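Local atomic coordinates of mannan endo-1,4-beta-mannosidase (Mytilus edulis, PDB entry 2C0H), a protein that hydrolyses internal beta-1,4-mannosidic linkages in the backbones of mannans, galactomannans and glucomannans, cutting longer mannooligosaccharides but not mannobiose or mannotriose. Residues W158-I168 / I201-I212. The protein carries 3 engineered substitutions. Numbering follows the deposited sequence.
Sequences WDIMNEPEGEI and IGRFVNWQAAAI
I160 is the main bump on strand 158-162, and it pushes into a hollow of helix 201-212 lined by V205, Q208, A209 and I212. This is one beta-alpha unit of the TIM barrel of a family 5 glycosidase. The helix runs nearly antiparallel to the strand, its axis 9.0 Å away. The two methyl arms of I160 fill different parts of the hollow. With CG1 beside the backbone N (chi1 -55°), CG2 is turned to the amide of Q208, 3.5 Å from NE2, and the CG1 branch is left to reach I212. CD1 sits in the corner formed by CB of Q208 and CD1 of I212. The Q208 amide is held in its own place: NE2 donates to O of F204 and stands over the centre of the F204 ring, while OE1 accepts from NE1 of W112. With an alanine in place of Q208, I160 CG2 would probably face a gap, W112 NE1 would lose its acceptor and F204 O its side-chain donor. At one end, I212 packs obliquely on W158, CG2 3.8 Å from CD1. Beyond the strand, I201 fits its CG2 against CB of P164 and its CD1 against I168. E163, probably the proton donor, directly precedes P164. M161 makes a Met-aromatic contact with F204: SD lies 5.1 Å from the ring centroid, on a line 61° off the ring normal, with CE2 the nearest ring atom at 4.0 Å.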
ATOM      1  N   TRP A 158       5.009  -3.505   4.012  1.00 13.33           N
ATOM      2  CA  TRP A 158       4.311  -4.310   3.003  1.00 13.78           C
ATOM      3  C   TRP A 158       2.862  -3.852   2.819  1.00 14.35           C
ATOM      4  O   TRP A 158       2.116  -3.698   3.779  1.00 14.44           O
ATOM      5  CB  TRP A 158       4.330  -5.805   3.398  1.00 14.03           C
ATOM      6  CG  TRP A 158       5.688  -6.357   3.681  1.00 13.84           C
ATOM      7  CD1 TRP A 158       6.302  -6.480   4.906  1.00 14.72           C
ATOM      8  CD2 TRP A 158       6.619  -6.889   2.726  1.00 12.13           C
ATOM      9  NE1 TRP A 158       7.537  -7.034   4.761  1.00 15.30           N
ATOM     10  CE2 TRP A 158       7.762  -7.307   3.438  1.00 13.82           C
ATOM     11  CE3 TRP A 158       6.604  -7.035   1.333  1.00 14.30           C
ATOM     12  CZ2 TRP A 158       8.877  -7.859   2.806  1.00 15.34           C
ATOM     13  CZ3 TRP A 158       7.703  -7.598   0.712  1.00 14.32           C
ATOM     14  CH2 TRP A 158       8.827  -7.997   1.444  1.00 15.49           C
ATOM     15  N   ASP A 159       2.453  -3.660   1.570  1.00 14.30           N
ATOM     16  CA  ASP A 159       1.067  -3.376   1.206  1.00 14.48           C
ATOM     17  C   ASP A 159       0.556  -4.648   0.525  1.00 14.05           C
ATOM     18  O   ASP A 159       1.104  -5.068  -0.481  1.00 13.98           O
ATOM     19  CB  ASP A 159       1.072  -2.135   0.283  1.00 15.60           C
ATOM     20  CG  ASP A 159      -0.251  -1.837  -0.386  1.00 17.97           C
ATOM     21  OD1 ASP A 159      -1.264  -2.556  -0.226  1.00 20.99           O
ATOM     22  OD2 ASP A 159      -0.273  -0.806  -1.120  1.00 24.38           O
ATOM     23  N   ILE A 160      -0.456  -5.282   1.102  1.00 13.63           N
ATOM     24  CA  ILE A 160      -0.945  -6.560   0.567  1.00 13.90           C
ATOM     25  C   ILE A 160      -1.538  -6.441  -0.829  1.00 14.20           C
ATOM     26  O   ILE A 160      -1.336  -7.316  -1.655  1.00 14.38           O
ATOM     27  CB  ILE A 160      -1.996  -7.220   1.467  1.00 14.00           C
ATOM     28  CG1 ILE A 160      -1.469  -7.397   2.890  1.00 16.00           C
ATOM     29  CG2 ILE A 160      -2.447  -8.553   0.885  1.00 13.96           C
ATOM     30  CD1 ILE A 160      -0.186  -8.087   3.017  1.00 17.76           C
ATOM     31  N   MET A 161      -2.293  -5.391  -1.100  1.00 14.44           N
ATOM     32  CA  MET A 161      -2.952  -5.294  -2.404  1.00 15.40           C
ATOM     33  C   MET A 161      -3.297  -3.868  -2.733  1.00 14.47           C
ATOM     34  O   MET A 161      -3.749  -3.130  -1.875  1.00 15.17           O
ATOM     35  CB  MET A 161      -4.231  -6.131  -2.453  1.00 15.89           C
ATOM     36  CG  MET A 161      -4.788  -6.312  -3.859  1.00 16.48           C
ATOM     37  SD  MET A 161      -6.176  -7.472  -3.863  1.00 22.32           S
ATOM     38  CE  MET A 161      -5.943  -8.308  -5.410  1.00 22.61           C
ATOM     39  N   ASN A 162      -3.071  -3.486  -3.984  1.00 13.09           N
ATOM     40  CA  ASN A 162      -3.585  -2.239  -4.499  1.00 12.37           C
ATOM     41  C   ASN A 162      -5.057  -2.375  -4.929  1.00 12.22           C
ATOM     42  O   ASN A 162      -5.392  -3.207  -5.776  1.00 12.16           O
ATOM     43  CB  ASN A 162      -2.732  -1.816  -5.697  1.00 10.70           C
ATOM     44  CG  ASN A 162      -3.159  -0.497  -6.245  1.00 12.05           C
ATOM     45  OD1 ASN A 162      -3.029   0.495  -5.561  1.00 13.38           O
ATOM     46  ND2 ASN A 162      -3.750  -0.488  -7.429  1.00 13.91           N
ATOM     47  N   GLU A 163      -5.918  -1.548  -4.345  1.00 12.54           N
ATOM     48  CA  GLU A 163      -7.330  -1.409  -4.719  1.00 13.30           C
ATOM     49  C   GLU A 163      -8.109  -2.703  -4.907  1.00 12.75           C
ATOM     50  O   GLU A 163      -8.607  -3.001  -6.000  1.00 11.79           O
ATOM     51  CB  GLU A 163      -7.456  -0.497  -5.955  1.00 13.52           C
ATOM     52  CG  GLU A 163      -6.764   0.834  -5.707  1.00 13.72           C
ATOM     53  CD  GLU A 163      -6.972   1.859  -6.795  1.00 16.57           C
ATOM     54  OE1 GLU A 163      -7.497   1.493  -7.859  1.00 20.17           O
ATOM     55  OE2 GLU A 163      -6.615   3.046  -6.559  1.00 20.84           O
ATOM     56  N   PRO A 164      -8.270  -3.471  -3.825  1.00 13.14           N
ATOM     57  CA  PRO A 164      -9.118  -4.675  -3.951  1.00 13.94           C
ATOM     58  C   PRO A 164     -10.557  -4.417  -4.433  1.00 14.30           C
ATOM     59  O   PRO A 164     -11.199  -5.311  -4.999  1.00 14.79           O
ATOM     60  CB  PRO A 164      -9.161  -5.228  -2.523  1.00 14.34           C
ATOM     61  CG  PRO A 164      -8.160  -4.513  -1.752  1.00 15.15           C
ATOM     62  CD  PRO A 164      -7.780  -3.260  -2.456  1.00 14.52           C
ATOM     63  N   GLU A 165     -11.066  -3.207  -4.204  1.00 13.44           N
ATOM     64  CA  GLU A 165     -12.431  -2.851  -4.574  1.00 14.03           C
ATOM     65  C   GLU A 165     -12.645  -2.806  -6.088  1.00 13.25           C
ATOM     66  O   GLU A 165     -13.779  -2.740  -6.549  1.00 14.35           O
ATOM     67  CB  GLU A 165     -12.828  -1.534  -3.941  1.00 14.15           C
ATOM     68  CG  GLU A 165     -12.606  -1.499  -2.415  1.00 15.32           C
ATOM     69  CD  GLU A 165     -11.223  -1.006  -1.993  1.00 18.07           C
ATOM     70  OE1 GLU A 165     -10.325  -0.784  -2.858  1.00 15.61           O
ATOM     71  OE2 GLU A 165     -11.016  -0.864  -0.769  1.00 19.41           O
ATOM     72  N   GLY A 166     -11.552  -2.859  -6.844  1.00 13.21           N
ATOM     73  CA  GLY A 166     -11.642  -3.016  -8.297  1.00 13.62           C
ATOM     74  C   GLY A 166     -12.420  -4.249  -8.719  1.00 14.12           C
ATOM     75  O   GLY A 166     -13.025  -4.295  -9.802  1.00 13.41           O
ATOM     76  N   GLU A 167     -12.406  -5.251  -7.852  1.00 13.79           N
ATOM     77  CA  GLU A 167     -12.953  -6.564  -8.175  1.00 14.36           C
ATOM     78  C   GLU A 167     -14.012  -7.036  -7.156  1.00 14.44           C
ATOM     79  O   GLU A 167     -14.444  -8.195  -7.190  1.00 13.45           O
ATOM     80  CB  GLU A 167     -11.790  -7.567  -8.369  1.00 14.56           C
ATOM     81  CG  GLU A 167     -10.955  -7.235  -9.647  1.00 16.31           C
ATOM     82  CD  GLU A 167      -9.566  -7.858  -9.737  1.00 17.58           C
ATOM     83  OE1 GLU A 167      -9.066  -8.471  -8.769  1.00 21.88           O
ATOM     84  OE2 GLU A 167      -8.933  -7.685 -10.807  1.00 21.42           O
ATOM     85  N   ILE A 168     -14.498  -6.130  -6.318  1.00 13.67           N
ATOM     86  CA  ILE A 168     -15.530  -6.476  -5.328  1.00 15.31           C
ATOM     87  C   ILE A 168     -16.938  -6.531  -5.973  1.00 15.74           C
ATOM     88  O   ILE A 168     -17.183  -5.935  -7.024  1.00 15.88           O
ATOM     89  CB  ILE A 168     -15.519  -5.493  -4.148  1.00 14.58           C
ATOM     90  CG1 ILE A 168     -16.228  -6.068  -2.916  1.00 14.97           C
ATOM     91  CG2 ILE A 168     -16.166  -4.157  -4.543  1.00 15.05           C
ATOM     92  CD1 ILE A 168     -15.918  -5.315  -1.643  1.00 16.81           C
ATOM     93  N   ILE A 201     -12.252 -10.916   0.061  1.00 14.31           N
ATOM     94  CA  ILE A 201     -11.185  -9.930   0.122  1.00 14.21           C
ATOM     95  C   ILE A 201     -10.639  -9.828   1.544  1.00 13.30           C
ATOM     96  O   ILE A 201      -9.428  -9.792   1.752  1.00 13.34           O
ATOM     97  CB  ILE A 201     -11.684  -8.569  -0.378  1.00 14.07           C
ATOM     98  CG1 ILE A 201     -11.910  -8.647  -1.889  1.00 16.31           C
ATOM     99  CG2 ILE A 201     -10.702  -7.461   0.006  1.00 14.97           C
ATOM    100  CD1 ILE A 201     -12.713  -7.520  -2.468  1.00 15.99           C
ATOM    101  N   GLY A 202     -11.537  -9.786   2.526  1.00 12.87           N
ATOM    102  CA  GLY A 202     -11.120  -9.730   3.925  1.00 12.77           C
ATOM    103  C   GLY A 202     -10.257 -10.906   4.347  1.00 12.36           C
ATOM    104  O   GLY A 202      -9.261 -10.754   5.052  1.00 12.40           O
ATOM    105  N   ARG A 203     -10.641 -12.102   3.931  1.00 12.32           N
ATOM    106  CA  ARG A 203      -9.829 -13.287   4.208  1.00 12.64           C
ATOM    107  C   ARG A 203      -8.424 -13.213   3.580  1.00 12.22           C
ATOM    108  O   ARG A 203      -7.429 -13.534   4.204  1.00 11.30           O
ATOM    109  CB  ARG A 203     -10.555 -14.531   3.723  1.00 12.97           C
ATOM    110  CG  ARG A 203      -9.779 -15.799   3.918  1.00 13.81           C
ATOM    111  CD  ARG A 203     -10.565 -16.974   3.432  1.00 15.21           C
ATOM    112  NE  ARG A 203     -10.700 -16.996   1.969  1.00 17.22           N
ATOM    113  CZ  ARG A 203     -11.613 -17.709   1.307  1.00 18.82           C
ATOM    114  NH1 ARG A 203     -12.487 -18.479   1.951  1.00 20.56           N
ATOM    115  NH2 ARG A 203     -11.644 -17.674  -0.017  1.00 19.98           N
ATOM    116  N   PHE A 204      -8.350 -12.783   2.328  1.00 11.87           N
ATOM    117  CA  PHE A 204      -7.078 -12.646   1.619  1.00 11.99           C
ATOM    118  C   PHE A 204      -6.094 -11.738   2.384  1.00 11.60           C
ATOM    119  O   PHE A 204      -4.910 -12.054   2.559  1.00 11.79           O
ATOM    120  CB  PHE A 204      -7.407 -12.079   0.235  1.00 11.87           C
ATOM    121  CG  PHE A 204      -6.256 -12.057  -0.763  1.00 12.39           C
ATOM    122  CD1 PHE A 204      -5.767 -13.228  -1.354  1.00 12.31           C
ATOM    123  CD2 PHE A 204      -5.734 -10.845  -1.195  1.00 14.28           C
ATOM    124  CE1 PHE A 204      -4.745 -13.180  -2.292  1.00 13.46           C
ATOM    125  CE2 PHE A 204      -4.719 -10.797  -2.139  1.00 14.28           C
ATOM    126  CZ  PHE A 204      -4.224 -11.955  -2.688  1.00 14.00           C
ATOM    127  N   VAL A 205      -6.610 -10.610   2.863  1.00 11.55           N
ATOM    128  CA  VAL A 205      -5.804  -9.651   3.586  1.00 11.38           C
ATOM    129  C   VAL A 205      -5.439 -10.189   4.969  1.00 11.24           C
ATOM    130  O   VAL A 205      -4.284 -10.148   5.354  1.00 11.89           O
ATOM    131  CB  VAL A 205      -6.532  -8.308   3.702  1.00 11.18           C
ATOM    132  CG1 VAL A 205      -5.771  -7.372   4.584  1.00 12.74           C
ATOM    133  CG2 VAL A 205      -6.742  -7.691   2.286  1.00 12.03           C
ATOM    134  N   ASN A 206      -6.437 -10.694   5.694  1.00 10.92           N
ATOM    135  CA  ASN A 206      -6.219 -11.246   7.043  1.00 11.01           C
ATOM    136  C   ASN A 206      -5.111 -12.318   7.065  1.00 10.92           C
ATOM    137  O   ASN A 206      -4.218 -12.308   7.926  1.00 11.48           O
ATOM    138  CB  ASN A 206      -7.549 -11.814   7.551  1.00 10.77           C
ATOM    139  CG  ASN A 206      -7.478 -12.425   8.941  1.00 11.10           C
ATOM    140  OD1 ASN A 206      -7.762 -13.623   9.105  1.00 13.38           O
ATOM    141  ND2 ASN A 206      -7.176 -11.616   9.948  1.00 13.19           N
ATOM    142  N   TRP A 207      -5.148 -13.253   6.123  1.00 11.09           N
ATOM    143  CA  TRP A 207      -4.157 -14.346   6.133  1.00 11.20           C
ATOM    144  C   TRP A 207      -2.725 -13.884   5.804  1.00 10.90           C
ATOM    145  O   TRP A 207      -1.748 -14.361   6.375  1.00 11.24           O
ATOM    146  CB  TRP A 207      -4.588 -15.462   5.184  1.00 11.71           C
ATOM    147  CG  TRP A 207      -5.731 -16.338   5.693  1.00 12.33           C
ATOM    148  CD1 TRP A 207      -6.717 -15.992   6.566  1.00 13.26           C
ATOM    149  CD2 TRP A 207      -5.954 -17.707   5.350  1.00 13.26           C
ATOM    150  NE1 TRP A 207      -7.563 -17.066   6.782  1.00 14.47           N
ATOM    151  CE2 TRP A 207      -7.116 -18.125   6.040  1.00 13.50           C
ATOM    152  CE3 TRP A 207      -5.286 -18.616   4.522  1.00 15.52           C
ATOM    153  CZ2 TRP A 207      -7.625 -19.427   5.936  1.00 14.96           C
ATOM    154  CZ3 TRP A 207      -5.804 -19.920   4.407  1.00 15.07           C
ATOM    155  CH2 TRP A 207      -6.955 -20.299   5.119  1.00 14.84           C
ATOM    156  N   GLN A 208      -2.578 -12.944   4.868  1.00 10.93           N
ATOM    157  CA  GLN A 208      -1.266 -12.476   4.516  1.00 11.38           C
ATOM    158  C   GLN A 208      -0.673 -11.546   5.577  1.00 11.57           C
ATOM    159  O   GLN A 208       0.520 -11.588   5.833  1.00 11.08           O
ATOM    160  CB  GLN A 208      -1.287 -11.839   3.125  1.00 11.73           C
ATOM    161  CG  GLN A 208      -1.549 -12.887   2.054  1.00 12.11           C
ATOM    162  CD  GLN A 208      -1.650 -12.300   0.675  1.00 12.48           C
ATOM    163  OE1 GLN A 208      -0.633 -12.115  -0.004  1.00 14.03           O
ATOM    164  NE2 GLN A 208      -2.854 -12.013   0.251  1.00 14.76           N
ATOM    165  N   ALA A 209      -1.517 -10.739   6.206  1.00 11.28           N
ATOM    166  CA  ALA A 209      -1.084  -9.897   7.320  1.00 11.81           C
ATOM    167  C   ALA A 209      -0.578 -10.756   8.472  1.00 11.97           C
ATOM    168  O   ALA A 209       0.459 -10.474   9.041  1.00 13.22           O
ATOM    169  CB  ALA A 209      -2.197  -9.009   7.772  1.00 11.66           C
ATOM    170  N   ALA A 210      -1.305 -11.827   8.777  1.00 12.37           N
ATOM    171  CA  ALA A 210      -0.876 -12.719   9.848  1.00 12.92           C
ATOM    172  C   ALA A 210       0.456 -13.413   9.532  1.00 13.58           C
ATOM    173  O   ALA A 210       1.320 -13.546  10.410  1.00 14.30           O
ATOM    174  CB  ALA A 210      -1.977 -13.733  10.144  1.00 12.60           C
ATOM    175  N   ALA A 211       0.640 -13.821   8.277  1.00 12.76           N
ATOM    176  CA  ALA A 211       1.856 -14.492   7.845  1.00 13.58           C
ATOM    177  C   ALA A 211       3.107 -13.616   7.986  1.00 13.73           C
ATOM    178  O   ALA A 211       4.125 -14.043   8.488  1.00 13.99           O
ATOM    179  CB  ALA A 211       1.687 -14.960   6.413  1.00 13.55           C
ATOM    180  N   ILE A 212       3.015 -12.367   7.558  1.00 13.64           N
ATOM    181  CA  ILE A 212       4.136 -11.449   7.631  1.00 14.14           C
ATOM    182  C   ILE A 212       4.500 -11.221   9.091  1.00 14.95           C
ATOM    183  O   ILE A 212       5.670 -11.233   9.442  1.00 15.10           O
ATOM    184  CB  ILE A 212       3.792 -10.104   6.950  1.00 13.33           C
ATOM    185  CG1 ILE A 212       3.619 -10.333   5.445  1.00 13.46           C
ATOM    186  CG2 ILE A 212       4.889  -9.066   7.250  1.00 13.83           C
ATOM    187  CD1 ILE A 212       2.940  -9.198   4.733  1.00 13.51           C
TER